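Local coordinates for mandelate racemase / muconate lactonizing enzyme, C-terminal domain protein (Pseudovibrio sp. JE062, PDB 4JHM), which belongs to the enolase superfamily, pairing an enolase-like N-terminal domain with a TIM-barrel-like C-terminal domain, at residues A[173-178]-A[199-204]. Numbering follows the deposited sequence.
Sequences DKDVAL and GFYTPE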
loop_
_atom_site.group_PDB
_atom_site.type_symbol
_atom_site.label_atom_id
_atom_site.label_comp_id
_atom_site.label_asym_id
_atom_site.label_seq_id
_atom_site.Cartn_x
_atom_site.Cartn_y
_atom_site.Cartn_z
ATOM N N ASP A 173 -16.193 -13.430 -29.980
ATOM C CA ASP A 173 -16.248 -13.311 -31.441
ATOM C C ASP A 173 -17.658 -13.072 -31.977
ATOM O O ASP A 173 -17.881 -12.134 -32.744
ATOM C CB ASP A 173 -15.646 -14.551 -32.092
ATOM C CG ASP A 173 -14.200 -14.755 -31.704
ATOM O OD1 ASP A 173 -13.367 -13.881 -32.036
ATOM O OD2 ASP A 173 -13.901 -15.782 -31.057
ATOM N N LYS A 174 -18.603 -13.917 -31.574
ATOM C CA LYS A 174 -20.000 -13.756 -31.984
ATOM C C LYS A 174 -20.625 -12.510 -31.349
ATOM O O LYS A 174 -21.382 -11.783 -31.995
ATOM C CB LYS A 174 -20.805 -15.005 -31.627
ATOM C CG LYS A 174 -20.347 -16.253 -32.372
ATOM C CD LYS A 174 -20.969 -17.522 -31.813
ATOM C CE LYS A 174 -22.426 -17.659 -32.224
ATOM N NZ LYS A 174 -23.042 -18.900 -31.675
ATOM N N ASP A 175 -20.293 -12.257 -30.090
ATOM C CA ASP A 175 -20.786 -11.073 -29.395
ATOM C C ASP A 175 -20.328 -9.780 -30.064
ATOM O O ASP A 175 -21.015 -8.764 -29.996
ATOM C CB ASP A 175 -20.325 -11.085 -27.944
ATOM C CG ASP A 175 -20.981 -12.182 -27.134
ATOM O OD1 ASP A 175 -21.911 -12.836 -27.648
ATOM O OD2 ASP A 175 -20.569 -12.391 -25.978
ATOM N N VAL A 176 -19.166 -9.813 -30.708
ATOM C CA VAL A 176 -18.645 -8.626 -31.380
ATOM C C VAL A 176 -19.429 -8.337 -32.658
ATOM O O VAL A 176 -19.659 -7.179 -33.003
ATOM C CB VAL A 176 -17.144 -8.767 -31.708
ATOM C CG1 VAL A 176 -16.731 -7.770 -32.782
ATOM C CG2 VAL A 176 -16.304 -8.573 -30.453
ATOM N N ALA A 177 -19.831 -9.391 -33.363
ATOM C CA ALA A 177 -20.634 -9.232 -34.573
ATOM C C ALA A 177 -22.007 -8.689 -34.200
ATOM O O ALA A 177 -22.607 -7.914 -34.943
ATOM C CB ALA A 177 -20.765 -10.557 -35.307
ATOM N N LEU A 178 -22.500 -9.106 -33.040
ATOM C CA LEU A 178 -23.770 -8.621 -32.527
ATOM C C LEU A 178 -23.629 -7.168 -32.107
ATOM O O LEU A 178 -24.238 -6.271 -32.683
ATOM C CB LEU A 178 -24.197 -9.462 -31.326
ATOM C CG LEU A 178 -25.325 -8.879 -30.477
ATOM C CD1 LEU A 178 -26.657 -9.010 -31.200
ATOM C CD2 LEU A 178 -25.383 -9.575 -29.128
ATOM N N GLY A 199 -19.875 -13.933 -17.250
ATOM C CA GLY A 199 -18.592 -14.331 -16.685
ATOM C C GLY A 199 -17.731 -15.240 -17.541
ATOM O O GLY A 199 -16.696 -15.709 -17.084
ATOM N N PHE A 200 -18.123 -15.473 -18.789
ATOM C CA PHE A 200 -17.413 -16.454 -19.611
ATOM C C PHE A 200 -16.280 -15.907 -20.485
ATOM O O PHE A 200 -15.568 -16.681 -21.106
ATOM C CB PHE A 200 -18.405 -17.252 -20.466
ATOM C CG PHE A 200 -19.345 -18.111 -19.659
ATOM C CD1 PHE A 200 -18.994 -18.547 -18.381
ATOM C CD2 PHE A 200 -20.569 -18.501 -20.180
ATOM C CE1 PHE A 200 -19.852 -19.336 -17.638
ATOM C CE2 PHE A 200 -21.430 -19.295 -19.442
ATOM C CZ PHE A 200 -21.072 -19.711 -18.169
ATOM N N TYR A 201 -16.094 -14.592 -20.528
ATOM C CA TYR A 201 -14.996 -14.008 -21.308
ATOM C C TYR A 201 -13.637 -14.227 -20.648
ATOM O O TYR A 201 -13.548 -14.614 -19.481
ATOM C CB TYR A 201 -15.191 -12.502 -21.489
ATOM C CG TYR A 201 -16.103 -12.083 -22.621
ATOM C CD1 TYR A 201 -17.047 -12.951 -23.154
ATOM C CD2 TYR A 201 -16.041 -10.795 -23.126
ATOM C CE1 TYR A 201 -17.886 -12.550 -24.176
ATOM C CE2 TYR A 201 -16.882 -10.381 -24.137
ATOM C CZ TYR A 201 -17.802 -11.261 -24.661
ATOM O OH TYR A 201 -18.629 -10.840 -25.676
ATOM N N THR A 202 -12.582 -13.960 -21.412
ATOM C CA THR A 202 -11.224 -13.969 -20.891
ATOM C C THR A 202 -10.822 -12.540 -20.557
ATOM O O THR A 202 -11.208 -11.610 -21.259
ATOM C CB THR A 202 -10.235 -14.501 -21.933
ATOM O OG1 THR A 202 -10.033 -13.512 -22.951
ATOM C CG2 THR A 202 -10.763 -15.766 -22.562
ATOM N N PRO A 203 -10.045 -12.354 -19.484
ATOM C CA PRO A 203 -9.588 -11.021 -19.102
ATOM C C PRO A 203 -9.278 -10.112 -20.295
ATOM O O PRO A 203 -9.712 -8.964 -20.318
ATOM C CB PRO A 203 -8.323 -11.321 -18.307
ATOM C CG PRO A 203 -8.626 -12.625 -17.642
ATOM C CD PRO A 203 -9.580 -13.378 -18.535
ATOM N N GLU A 204 -8.542 -10.634 -21.275
ATOM C CA GLU A 204 -8.156 -9.868 -22.465
ATOM C C GLU A 204 -9.380 -9.474 -23.285
ATOM O O GLU A 204 -9.499 -8.337 -23.742
ATOM C CB GLU A 204 -7.187 -10.678 -23.335
ATOM C CG GLU A 204 -5.880 -11.056 -22.647
ATOM C CD GLU A 204 -6.040 -12.152 -21.594
ATOM O OE1 GLU A 204 -7.118 -12.793 -21.531
ATOM O OE2 GLU A 204 -5.074 -12.377 -20.825
#
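D175 and Y201 are the two residues that meet here, joining the first turns of helix 172-186 to the loop that leads from strand 192-196 into helix 203-215. K174, one residue before D175, turns its end away from the loop and makes a salt bridge with D28. D175 points toward the loop; CG lies beside the backbone N (chi1 -68°), carrying the carboxylate to the loop side, and chi2 of -8° leaves OD2 facing the hydroxyl. Y201 OH donates to D175 OD2, modelled at 2.5 Å, although the hydroxyl is crowded in the model and its exact position is doubtful. D175 OD2 sits at the edge of the Y201 ring, in its plane, and carboxylate and ring planes are only 28° apart. OD1 takes weak hydrogen bonds from the backbone N of Y169 and C170, just ahead of the helix. One residue on, V176 packs on M209 of helix 203-215, which Y201 touches as well, while L178 rests on V146. Two successive strand-to-helix units of the TIM-barrel-like domain are thereby joined where their helices begin. If the modelled bond holds, the buried D175 carboxylate would have donors at both oxygens, weak ones at OD1, probably offsetting part of the cost of burying its charge.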